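Long-range contacts in sensor protein (Bacteroides thetaiotaomicron, PDB 2X7X), which binds beta-D-fructose through its periplasmic sensor domain, the part described here, and probably signals through the histidine kinase of a hybrid two-component system: residues V132-S138 against D164-W170; W170-E176 against N196-G202; L183-I189 against A210-M216. All blocks are in the same frame, centred on the assembly; numbering follows the deposited sequence.

Contact 1. Residues V132-S138 against D164-W170. With FRU (beta-D-fructofuranose), chain E.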
loop_
_atom_site.group_PDB
_atom_site.type_symbol
_atom_site.label_atom_id
_atom_site.label_comp_id
_atom_site.label_asym_id
_atom_site.label_seq_id
_atom_site.Cartn_x
_atom_site.Cartn_y
_atom_site.Cartn_z
ATOM N N VAL A 132 15.745 -20.426 -16.392
ATOM C CA VAL A 132 14.968 -20.511 -17.622
ATOM C C VAL A 132 14.084 -19.260 -17.742
ATOM O O VAL A 132 13.611 -18.741 -16.718
ATOM C CB VAL A 132 14.164 -21.844 -17.739
ATOM C CG1 VAL A 132 15.110 -23.023 -17.817
ATOM C CG2 VAL A 132 13.198 -22.042 -16.573
ATOM N N GLU A 133 13.890 -18.773 -18.976
ATOM C CA GLU A 133 13.101 -17.565 -19.267
ATOM C C GLU A 133 11.882 -17.887 -20.100
ATOM O O GLU A 133 11.975 -18.581 -21.098
ATOM C CB GLU A 133 13.940 -16.520 -20.009
ATOM C CG GLU A 133 13.267 -15.154 -20.173
ATOM C CD GLU A 133 14.132 -14.112 -20.890
ATOM O OE1 GLU A 133 15.041 -14.489 -21.658
ATOM O OE2 GLU A 133 13.889 -12.898 -20.720
ATOM N N LEU A 134 10.733 -17.369 -19.684
ATOM C CA LEU A 134 9.492 -17.496 -20.430
ATOM C C LEU A 134 8.999 -16.089 -20.783
ATOM O O LEU A 134 8.552 -15.326 -19.930
ATOM C CB LEU A 134 8.468 -18.296 -19.613
ATOM C CG LEU A 134 8.844 -19.763 -19.304
ATOM C CD1 LEU A 134 8.127 -20.323 -18.084
ATOM C CD2 LEU A 134 8.589 -20.678 -20.487
ATOM N N THR A 135 9.101 -15.744 -22.054
ATOM C CA THR A 135 8.901 -14.358 -22.491
ATOM C C THR A 135 7.463 -14.053 -22.906
ATOM O O THR A 135 6.680 -14.952 -23.210
ATOM C CB THR A 135 9.846 -14.010 -23.686
ATOM O OG1 THR A 135 9.288 -14.477 -24.923
ATOM C CG2 THR A 135 11.198 -14.656 -23.498
ATOM N N GLY A 136 7.132 -12.771 -22.952
ATOM C CA GLY A 136 5.921 -12.313 -23.649
ATOM C C GLY A 136 6.106 -12.453 -25.146
ATOM O O GLY A 136 7.173 -12.856 -25.617
ATOM N N LEU A 137 5.058 -12.124 -25.891
ATOM C CA LEU A 137 5.076 -12.177 -27.355
ATOM C C LEU A 137 6.336 -11.511 -27.888
ATOM O O LEU A 137 6.568 -10.328 -27.630
ATOM C CB LEU A 137 3.827 -11.476 -27.899
ATOM C CG LEU A 137 3.417 -11.661 -29.368
ATOM C CD1 LEU A 137 3.251 -13.118 -29.767
ATOM C CD2 LEU A 137 2.112 -10.895 -29.616
ATOM N N SER A 138 7.148 -12.271 -28.613
ATOM C CA SER A 138 8.491 -11.810 -29.051
ATOM C C SER A 138 8.560 -10.406 -29.662
ATOM O O SER A 138 9.421 -9.605 -29.284
ATOM C CB SER A 138 9.142 -12.823 -29.998
ATOM O OG SER A 138 9.613 -13.926 -29.229
ATOM N N ASP A 164 17.740 -21.875 -21.023
ATOM C CA ASP A 164 16.578 -22.083 -21.909
ATOM C C ASP A 164 15.628 -20.884 -21.928
ATOM O O ASP A 164 15.480 -20.176 -20.928
ATOM C CB ASP A 164 15.803 -23.361 -21.539
ATOM C CG ASP A 164 15.182 -24.049 -22.759
ATOM O OD1 ASP A 164 14.756 -23.348 -23.709
ATOM O OD2 ASP A 164 15.123 -25.305 -22.762
ATOM N N LYS A 165 14.984 -20.685 -23.076
ATOM C CA LYS A 165 14.098 -19.544 -23.309
ATOM C C LYS A 165 12.974 -19.927 -24.275
ATOM O O LYS A 165 13.193 -20.642 -25.251
ATOM C CB LYS A 165 14.901 -18.375 -23.878
ATOM C CG LYS A 165 14.103 -17.115 -24.169
ATOM C CD LYS A 165 15.025 -15.950 -24.547
ATOM C CE LYS A 165 15.752 -16.179 -25.866
ATOM N NZ LYS A 165 14.876 -15.852 -27.005
ATOM N N ALA A 166 11.768 -19.456 -24.005
ATOM C CA ALA A 166 10.656 -19.732 -24.883
ATOM C C ALA A 166 9.702 -18.568 -24.813
ATOM O O ALA A 166 9.667 -17.852 -23.807
ATOM C CB ALA A 166 9.965 -21.022 -24.480
ATOM N N ASP A 167 8.956 -18.379 -25.899
ATOM C CA ASP A 167 7.958 -17.334 -26.049
ATOM C C ASP A 167 6.611 -17.887 -25.576
ATOM O O ASP A 167 6.083 -18.831 -26.164
ATOM C CB ASP A 167 7.890 -16.939 -27.534
ATOM C CG ASP A 167 6.929 -15.805 -27.804
ATOM O OD1 ASP A 167 5.990 -15.579 -27.004
ATOM O OD2 ASP A 167 7.115 -15.138 -28.842
ATOM N N ALA A 168 6.061 -17.305 -24.515
ATOM C CA ALA A 168 4.826 -17.806 -23.902
ATOM C C ALA A 168 3.639 -16.885 -24.174
ATOM O O ALA A 168 2.549 -17.043 -23.595
ATOM C CB ALA A 168 5.022 -17.983 -22.418
ATOM N N ALA A 169 3.861 -15.909 -25.050
ATOM C CA ALA A 169 2.796 -15.017 -25.521
ATOM C C ALA A 169 1.979 -14.389 -24.377
ATOM O O ALA A 169 0.774 -14.212 -24.495
ATOM C CB ALA A 169 1.888 -15.761 -26.515
ATOM N N TRP A 170 2.649 -14.047 -23.280
ATOM C CA TRP A 170 2.021 -13.372 -22.134
ATOM C C TRP A 170 1.044 -14.235 -21.340
ATOM O O TRP A 170 0.393 -13.748 -20.429
ATOM C CB TRP A 170 1.323 -12.071 -22.557
ATOM C CG TRP A 170 2.254 -11.068 -23.172
ATOM C CD1 TRP A 170 2.226 -10.611 -24.457
ATOM C CD2 TRP A 170 3.351 -10.391 -22.529
ATOM N NE1 TRP A 170 3.226 -9.693 -24.658
ATOM C CE2 TRP A 170 3.939 -9.543 -23.495
ATOM C CE3 TRP A 170 3.894 -10.426 -21.235
ATOM C CZ2 TRP A 170 5.056 -8.727 -23.211
ATOM C CZ3 TRP A 170 5.004 -9.611 -20.950
ATOM C CH2 TRP A 170 5.567 -8.771 -21.940
HETATM C C1 FRU E . -1.233 -6.993 -19.931
HETATM C C2 FRU E . 0.164 -7.563 -20.097
HETATM C C3 FRU E . 0.939 -7.579 -18.782
HETATM C C4 FRU E . 2.338 -7.206 -19.231
HETATM C C5 FRU E . 2.032 -6.160 -20.295
HETATM C C6 FRU E . 3.135 -5.940 -21.329
HETATM O O1 FRU E . -2.024 -7.323 -21.070
HETATM O O2 FRU E . 0.056 -8.866 -20.682
HETATM O O3 FRU E . 0.860 -8.840 -18.100
HETATM O O4 FRU E . 3.152 -6.709 -18.163
HETATM O O5 FRU E . 0.896 -6.709 -20.968
HETATM O O6 FRU E . 2.772 -4.845 -22.193
#
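A chi1 of -177° swings the D167 carboxylate away from its own backbone N and across to the loop after strand 132-135, while W170, whose CG stands beside its backbone N (chi1 -60°), lays its indole over G136. OD2 of D167 takes two bonds from S138, one from the backbone N at 2.9 Å and one from OG at 2.8 Å. Both donors come from the same face of the carboxylate, well above its plane. The other oxygen, OD1, accepts from A169 N within its own segment, an Asx turn that bends the chain after the strand; the short acidic side chain thus ties two loops at once. On the indole, G136 CA lies over the six-membered ring, 3.4 Å from its centroid, as a CH-pi contact. Having no side chain, G136 can lay its CA directly on the ring. Over the opposite face, toward the rim, lies C6 of the fructose, 3.8 Å from W170 CH2. Behind the loops, strands 132-135 and 164-167 run parallel, 11° apart, joined by backbone bonds such as T135 N to A166 O at 2.8 Å. L134 and A166 share one face of the sheet, with L134 CD2 reaching A166 CB, and the small A166, and A168 just past the strand, let E178 of helix 172-185 pack against them. On the other face E133 lies alongside K165, but its carboxylate is held by H147 and H195. Helix 141-155 connects the two strands, making a beta-alpha-beta crossover of the periplasmic binding protein fold, with the fructose pocket at the C-terminal ends of its strands.

Contact 2. Residues W170-E176 against N196-G202. With FRU (beta-D-fructofuranose), chain E.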
loop_
_atom_site.group_PDB
_atom_site.type_symbol
_atom_site.label_atom_id
_atom_site.label_comp_id
_atom_site.label_asym_id
_atom_site.label_seq_id
_atom_site.Cartn_x
_atom_site.Cartn_y
_atom_site.Cartn_z
ATOM N N TRP A 170 2.649 -14.047 -23.280
ATOM C CA TRP A 170 2.021 -13.372 -22.134
ATOM C C TRP A 170 1.044 -14.235 -21.340
ATOM O O TRP A 170 0.393 -13.748 -20.429
ATOM C CB TRP A 170 1.323 -12.071 -22.557
ATOM C CG TRP A 170 2.254 -11.068 -23.172
ATOM C CD1 TRP A 170 2.226 -10.611 -24.457
ATOM C CD2 TRP A 170 3.351 -10.391 -22.529
ATOM N NE1 TRP A 170 3.226 -9.693 -24.658
ATOM C CE2 TRP A 170 3.939 -9.543 -23.495
ATOM C CE3 TRP A 170 3.894 -10.426 -21.235
ATOM C CZ2 TRP A 170 5.056 -8.727 -23.211
ATOM C CZ3 TRP A 170 5.004 -9.611 -20.950
ATOM C CH2 TRP A 170 5.567 -8.771 -21.940
ATOM N N GLU A 171 0.939 -15.511 -21.660
ATOM C CA GLU A 171 -0.166 -16.277 -21.125
ATOM C C GLU A 171 0.250 -17.525 -20.389
ATOM O O GLU A 171 1.325 -18.057 -20.635
ATOM C CB GLU A 171 -1.188 -16.594 -22.218
ATOM C CG GLU A 171 -1.887 -15.389 -22.866
ATOM C CD GLU A 171 -2.375 -14.338 -21.893
ATOM O OE1 GLU A 171 -2.231 -13.142 -22.219
ATOM O OE2 GLU A 171 -2.922 -14.676 -20.815
ATOM N N ARG A 172 -0.617 -17.972 -19.482
ATOM C CA ARG A 172 -0.374 -19.138 -18.616
ATOM C C ARG A 172 -0.363 -20.473 -19.373
ATOM O O ARG A 172 0.434 -21.348 -19.084
ATOM C CB ARG A 172 -1.379 -19.119 -17.446
ATOM C CG ARG A 172 -2.288 -20.314 -17.294
ATOM C CD ARG A 172 -1.899 -21.200 -16.136
ATOM N NE ARG A 172 -2.403 -20.650 -14.885
ATOM C CZ ARG A 172 -2.489 -21.326 -13.737
ATOM N NH1 ARG A 172 -2.115 -22.606 -13.664
ATOM N NH2 ARG A 172 -2.958 -20.707 -12.658
ATOM N N GLY A 173 -1.244 -20.596 -20.362
ATOM C CA GLY A 173 -1.325 -21.774 -21.208
ATOM C C GLY A 173 -0.010 -22.186 -21.830
ATOM O O GLY A 173 0.501 -23.242 -21.499
ATOM N N PRO A 174 0.544 -21.366 -22.743
ATOM C CA PRO A 174 1.845 -21.690 -23.356
ATOM C C PRO A 174 2.985 -21.818 -22.339
ATOM O O PRO A 174 3.899 -22.634 -22.521
ATOM C CB PRO A 174 2.087 -20.507 -24.301
ATOM C CG PRO A 174 0.718 -20.006 -24.630
ATOM C CD PRO A 174 -0.055 -20.164 -23.355
ATOM N N ALA A 175 2.917 -21.038 -21.266
ATOM C CA ALA A 175 3.886 -21.147 -20.174
ATOM C C ALA A 175 3.983 -22.577 -19.640
ATOM O O ALA A 175 5.084 -23.115 -19.486
ATOM C CB ALA A 175 3.546 -20.155 -19.040
ATOM N N GLU A 176 2.834 -23.198 -19.385
ATOM C CA GLU A 176 2.810 -24.560 -18.831
ATOM C C GLU A 176 3.444 -25.601 -19.742
ATOM O O GLU A 176 4.282 -26.391 -19.300
ATOM C CB GLU A 176 1.395 -24.972 -18.494
ATOM C CG GLU A 176 0.821 -24.245 -17.314
ATOM C CD GLU A 176 -0.421 -24.909 -16.804
ATOM O OE1 GLU A 176 -1.079 -25.616 -17.599
ATOM O OE2 GLU A 176 -0.741 -24.739 -15.609
ATOM N N ASN A 196 5.395 -12.159 -17.141
ATOM C CA ASN A 196 4.301 -11.625 -16.336
ATOM C C ASN A 196 3.763 -12.596 -15.302
ATOM O O ASN A 196 4.176 -13.757 -15.254
ATOM C CB ASN A 196 3.181 -11.012 -17.193
ATOM C CG ASN A 196 2.292 -12.055 -17.877
ATOM O OD1 ASN A 196 2.489 -13.282 -17.773
ATOM N ND2 ASN A 196 1.290 -11.554 -18.587
ATOM N N ASP A 197 2.827 -12.104 -14.493
ATOM C CA ASP A 197 2.228 -12.860 -13.392
ATOM C C ASP A 197 1.145 -13.801 -13.871
ATOM O O ASP A 197 0.424 -14.357 -13.046
ATOM C CB ASP A 197 1.617 -11.911 -12.358
ATOM C CG ASP A 197 2.647 -11.041 -11.669
ATOM O OD1 ASP A 197 3.848 -11.390 -11.646
ATOM O OD2 ASP A 197 2.252 -9.994 -11.130
ATOM N N ARG A 198 0.988 -13.946 -15.186
ATOM C CA ARG A 198 0.109 -14.975 -15.743
ATOM C C ARG A 198 0.971 -16.141 -16.264
ATOM O O ARG A 198 0.642 -17.314 -16.071
ATOM C CB ARG A 198 -0.781 -14.411 -16.842
ATOM C CG ARG A 198 -1.871 -13.442 -16.342
ATOM C CD ARG A 198 -2.919 -13.089 -17.441
ATOM N NE ARG A 198 -2.328 -12.639 -18.722
ATOM C CZ ARG A 198 -1.794 -11.435 -18.934
ATOM N NH1 ARG A 198 -1.734 -10.524 -17.961
ATOM N NH2 ARG A 198 -1.293 -11.151 -20.126
ATOM N N ILE A 199 2.091 -15.813 -16.906
ATOM C CA ILE A 199 3.096 -16.813 -17.225
ATOM C C ILE A 199 3.538 -17.558 -15.946
ATOM O O ILE A 199 3.607 -18.795 -15.922
ATOM C CB ILE A 199 4.292 -16.172 -17.971
ATOM C CG1 ILE A 199 3.860 -15.761 -19.386
ATOM C CG2 ILE A 199 5.449 -17.114 -18.067
ATOM C CD1 ILE A 199 4.695 -14.669 -20.029
ATOM N N ALA A 200 3.788 -16.804 -14.884
ATOM C CA ALA A 200 4.401 -17.354 -13.666
ATOM C C ALA A 200 3.673 -18.546 -13.020
ATOM O O ALA A 200 4.288 -19.591 -12.812
ATOM C CB ALA A 200 4.680 -16.251 -12.652
ATOM N N PRO A 201 2.368 -18.409 -12.713
ATOM C CA PRO A 201 1.682 -19.577 -12.112
ATOM C C PRO A 201 1.634 -20.819 -13.022
ATOM O O PRO A 201 1.496 -21.948 -12.533
ATOM C CB PRO A 201 0.263 -19.070 -11.822
ATOM C CG PRO A 201 0.128 -17.771 -12.578
ATOM C CD PRO A 201 1.493 -17.229 -12.821
ATOM N N GLY A 202 1.766 -20.609 -14.328
ATOM C CA GLY A 202 1.723 -21.700 -15.273
ATOM C C GLY A 202 2.982 -22.523 -15.177
ATOM O O GLY A 202 2.936 -23.754 -15.182
HETATM C C1 FRU E . -1.233 -6.993 -19.931
HETATM C C2 FRU E . 0.164 -7.563 -20.097
HETATM C C3 FRU E . 0.939 -7.579 -18.782
HETATM C C4 FRU E . 2.338 -7.206 -19.231
HETATM C C5 FRU E . 2.032 -6.160 -20.295
HETATM C C6 FRU E . 3.135 -5.940 -21.329
HETATM O O1 FRU E . -2.024 -7.323 -21.070
HETATM O O2 FRU E . 0.056 -8.866 -20.682
HETATM O O3 FRU E . 0.860 -8.840 -18.100
HETATM O O4 FRU E . 3.152 -6.709 -18.163
HETATM O O5 FRU E . 0.896 -6.709 -20.968
HETATM O O6 FRU E . 2.772 -4.845 -22.193
#
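The fructose pocket is built here from two chain segments that lead into helices 172-185 and 199-209, and R198 and E171 join them beside the sugar. R198 grips E171 side-on: NE bonds OE2 at 3.0 Å, on the syn side, and NH2 bonds OE1, which it meets from above the carboxylate plane. The two flat groups are turned only 23° from each other. NH2 also donates to O2 of the fructose at 2.7 Å, nearly straight at 170°, so the acid behind it is a second-shell residue that orients the guanidinium and probably balances its charge. N196 does similar double duty from one amide nitrogen, giving a bond to O3 of the sugar (ND2 to O3, 2.8 Å) and another to the backbone O of W170. Its CG sits between the backbone N and the carbonyl carbon (chi1 75°), which turns OD1 back to accept from I199 N at 2.7 Å in an Asx motif as the chain enters helix 199-209. Ligand-binding loops at the C-terminal ends of the sheet strands are the usual layout of periplasmic binding protein domains; a planar amide can serve the ligand and the backbone together. Deeper in, I199 packs between the segments with its CD1 3.6 Å from W170 CA and its CG2 against A175 CB. Farther along, the helices come close at G202, whose missing side chain lets E176 CG and the R172 chain pack on its backbone. P201 CB lies over one face of the R172 guanidinium, toward its rim, 3.7 Å from NH2; within the helix NH1 salt-bridges E176 OE2, in the guanidinium plane but above the carboxylate plane.

Contact 3. Residues L183-I189 against A210-M216. With K (potassium ion), chain F.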
loop_
_atom_site.group_PDB
_atom_site.type_symbol
_atom_site.label_atom_id
_atom_site.label_comp_id
_atom_site.label_asym_id
_atom_site.label_seq_id
_atom_site.Cartn_x
_atom_site.Cartn_y
_atom_site.Cartn_z
ATOM N N LEU A 183 11.598 -28.687 -17.975
ATOM C CA LEU A 183 11.811 -29.638 -16.880
ATOM C C LEU A 183 12.330 -30.985 -17.399
ATOM O O LEU A 183 13.320 -31.526 -16.892
ATOM C CB LEU A 183 10.518 -29.842 -16.079
ATOM C CG LEU A 183 9.940 -28.646 -15.321
ATOM C CD1 LEU A 183 8.428 -28.790 -15.126
ATOM C CD2 LEU A 183 10.663 -28.454 -13.990
ATOM N N ARG A 184 11.658 -31.504 -18.422
ATOM C CA ARG A 184 12.009 -32.764 -19.043
ATOM C C ARG A 184 13.472 -32.760 -19.528
ATOM O O ARG A 184 14.182 -33.767 -19.383
ATOM C CB ARG A 184 11.066 -32.999 -20.213
ATOM C CG ARG A 184 10.891 -34.446 -20.676
ATOM C CD ARG A 184 9.955 -34.511 -21.910
ATOM N NE ARG A 184 8.657 -33.837 -21.676
ATOM C CZ ARG A 184 8.164 -32.811 -22.388
ATOM N NH1 ARG A 184 8.838 -32.313 -23.424
ATOM N NH2 ARG A 184 6.978 -32.293 -22.069
ATOM N N ARG A 185 13.918 -31.624 -20.068
ATOM C CA ARG A 185 15.231 -31.518 -20.726
ATOM C C ARG A 185 16.352 -30.971 -19.837
ATOM O O ARG A 185 17.519 -30.997 -20.220
ATOM C CB ARG A 185 15.122 -30.703 -22.036
ATOM C CG ARG A 185 14.286 -31.415 -23.120
ATOM C CD ARG A 185 14.255 -30.701 -24.459
ATOM N NE ARG A 185 13.419 -29.515 -24.389
ATOM C CZ ARG A 185 13.891 -28.280 -24.249
ATOM N NH1 ARG A 185 15.202 -28.071 -24.182
ATOM N NH2 ARG A 185 13.049 -27.250 -24.176
ATOM N N HIS A 186 15.992 -30.476 -18.658
ATOM C CA HIS A 186 16.954 -29.837 -17.767
ATOM C C HIS A 186 16.754 -30.272 -16.308
ATOM O O HIS A 186 15.843 -29.780 -15.632
ATOM C CB HIS A 186 16.876 -28.301 -17.893
ATOM C CG HIS A 186 17.111 -27.792 -19.281
ATOM N ND1 HIS A 186 18.331 -27.904 -19.921
ATOM C CD2 HIS A 186 16.285 -27.175 -20.157
ATOM C CE1 HIS A 186 18.243 -27.373 -21.129
ATOM N NE2 HIS A 186 17.011 -26.925 -21.297
ATOM N N PRO A 187 17.602 -31.203 -15.818
ATOM C CA PRO A 187 17.503 -31.696 -14.422
ATOM C C PRO A 187 17.829 -30.655 -13.344
ATOM O O PRO A 187 17.381 -30.788 -12.207
ATOM C CB PRO A 187 18.526 -32.840 -14.373
ATOM C CG PRO A 187 19.476 -32.561 -15.496
ATOM C CD PRO A 187 18.632 -31.933 -16.583
ATOM N N LYS A 188 18.613 -29.641 -13.692
ATOM C CA LYS A 188 18.975 -28.620 -12.727
ATOM C C LYS A 188 18.478 -27.245 -13.189
ATOM O O LYS A 188 19.064 -26.627 -14.093
ATOM C CB LYS A 188 20.488 -28.612 -12.467
ATOM C CG LYS A 188 20.858 -28.080 -11.082
ATOM C CD LYS A 188 22.207 -27.321 -11.071
ATOM C CE LYS A 188 22.508 -26.731 -9.663
ATOM N NZ LYS A 188 23.138 -25.363 -9.726
ATOM N N ILE A 189 17.381 -26.796 -12.579
ATOM C CA ILE A 189 16.857 -25.456 -12.780
ATOM C C ILE A 189 16.702 -24.737 -11.426
ATOM O O ILE A 189 16.001 -25.204 -10.533
ATOM C CB ILE A 189 15.505 -25.466 -13.565
ATOM C CG1 ILE A 189 15.667 -26.137 -14.944
ATOM C CG2 ILE A 189 14.966 -24.040 -13.728
ATOM C CD1 ILE A 189 14.336 -26.503 -15.624
ATOM N N ALA A 210 5.529 -31.829 -11.451
ATOM C CA ALA A 210 6.683 -32.686 -11.694
ATOM C C ALA A 210 7.435 -32.969 -10.383
ATOM O O ALA A 210 8.520 -33.566 -10.393
ATOM C CB ALA A 210 7.597 -32.079 -12.756
ATOM N N GLY A 211 6.823 -32.555 -9.268
ATOM C CA GLY A 211 7.425 -32.628 -7.940
ATOM C C GLY A 211 8.709 -31.834 -7.801
ATOM O O GLY A 211 9.593 -32.238 -7.062
ATOM N N ARG A 212 8.831 -30.696 -8.488
ATOM C CA ARG A 212 10.103 -29.954 -8.491
ATOM C C ARG A 212 10.033 -28.464 -8.163
ATOM O O ARG A 212 11.018 -27.766 -8.329
ATOM C CB ARG A 212 10.800 -30.118 -9.843
ATOM C CG ARG A 212 11.425 -31.469 -10.081
ATOM C CD ARG A 212 11.921 -31.560 -11.496
ATOM N NE ARG A 212 13.033 -30.647 -11.770
ATOM C CZ ARG A 212 13.627 -30.515 -12.960
ATOM N NH1 ARG A 212 13.207 -31.227 -14.002
ATOM N NH2 ARG A 212 14.635 -29.660 -13.118
ATOM N N GLU A 213 8.887 -27.981 -7.696
ATOM C CA GLU A 213 8.702 -26.560 -7.414
ATOM C C GLU A 213 9.503 -26.017 -6.226
ATOM O O GLU A 213 9.609 -24.793 -6.050
ATOM C CB GLU A 213 7.215 -26.239 -7.211
ATOM C CG GLU A 213 6.704 -26.427 -5.760
ATOM C CD GLU A 213 6.527 -27.891 -5.345
ATOM O OE1 GLU A 213 6.767 -28.804 -6.182
ATOM O OE2 GLU A 213 6.130 -28.115 -4.177
ATOM N N LYS A 214 10.050 -26.897 -5.397
ATOM C CA LYS A 214 10.892 -26.447 -4.282
ATOM C C LYS A 214 12.377 -26.354 -4.672
ATOM O O LYS A 214 13.214 -25.966 -3.872
ATOM C CB LYS A 214 10.669 -27.310 -3.033
ATOM C CG LYS A 214 9.265 -27.161 -2.459
ATOM C CD LYS A 214 8.972 -28.120 -1.290
ATOM C CE LYS A 214 7.580 -27.817 -0.707
ATOM N NZ LYS A 214 7.407 -28.244 0.721
ATOM N N GLU A 215 12.688 -26.682 -5.918
ATOM C CA GLU A 215 14.079 -26.659 -6.386
ATOM C C GLU A 215 14.480 -25.328 -6.996
ATOM O O GLU A 215 15.628 -25.156 -7.382
ATOM C CB GLU A 215 14.316 -27.750 -7.435
ATOM C CG GLU A 215 14.120 -29.179 -6.947
ATOM C CD GLU A 215 14.301 -30.200 -8.061
ATOM O OE1 GLU A 215 14.321 -29.823 -9.261
ATOM O OE2 GLU A 215 14.431 -31.395 -7.732
ATOM N N MET A 216 13.531 -24.404 -7.100
ATOM C CA MET A 216 13.713 -23.188 -7.884
ATOM C C MET A 216 12.848 -22.053 -7.363
ATOM O O MET A 216 11.817 -22.285 -6.727
ATOM C CB MET A 216 13.399 -23.456 -9.364
ATOM C CG MET A 216 11.970 -23.910 -9.642
ATOM S SD MET A 216 11.724 -24.533 -11.314
ATOM C CE MET A 216 12.367 -26.212 -11.165
HETATM K K K F . 9.695 -22.336 -4.863
HETATM O O HOH W 1 7.879 -20.795 -2.460
#
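At the end of the domain remote from the sugar, this contact joins the C-terminal end of helix 172-185, with the loop after it, to the loop between helix 199-209 and strand 217-220. R212 carries it. Its guanidinium reaches the C-terminal end of helix 172-185 and bonds backbone carbonyls there: NH2 donates to H186 O at 2.8 Å, almost straight (168°) and in the carbonyl plane, and NH1 donates to L183 O at 2.9 Å, meeting that oxygen from above its carbonyl plane. A weak bond from NH1 to H186 O adds to the grip. A bend at chi3 (66°) in an otherwise extended chain turns the head onto these oxygens. The third nitrogen, NE, is engaged in a salt bridge with E215 OE1 at 2.9 Å, within the type I turn from R212 to E215, so all three nitrogens of the head are engaged. L183 slides past the arginine in the opposite direction and lays CD2 over the centre of one guanidinium face, 3.8 Å from CZ, while its CD1 touches A210 CB. Leucine suits this place because its branches can cover both a flat cation and small apolar neighbours. The methyl end of M216 closes the apolar side: CE lies 4.0 Å from both L183 CD2 and I189 CB. M216 runs alongside I189, with SD near I189 CG2. The same loop binds a potassium ion through E213 O, in the turn, and M216 O, just after it, at 2.7 and 2.8 Å. Carbonyls at a helix C-terminus sit at the negative end of the helix dipole, so a cationic head there is probably favoured electrostatically, while the E215 carboxylate would offset part of its charge.

Contacts 1 and 2 lie side by side, their centres about 9 Å apart, and share W170; both reach the fructose, which D17, D94 and D222 also hold. They meet in the core where L134 CB packs 3.6 Å from I199 CG2, joining strand 128-135 of the sheet to helix 199-209. Contact 3 stands about 17 Å, centre to centre, from each of the others and belongs to the far end of the domain. It still touches contact 1: D164 OD2 forms a salt bridge with R185 NH1 at 3.1 Å and probably a hydrogen bond with H186 NE2. Helix 172-185 spans the distance, its start in contact 2 and its end in contact 3.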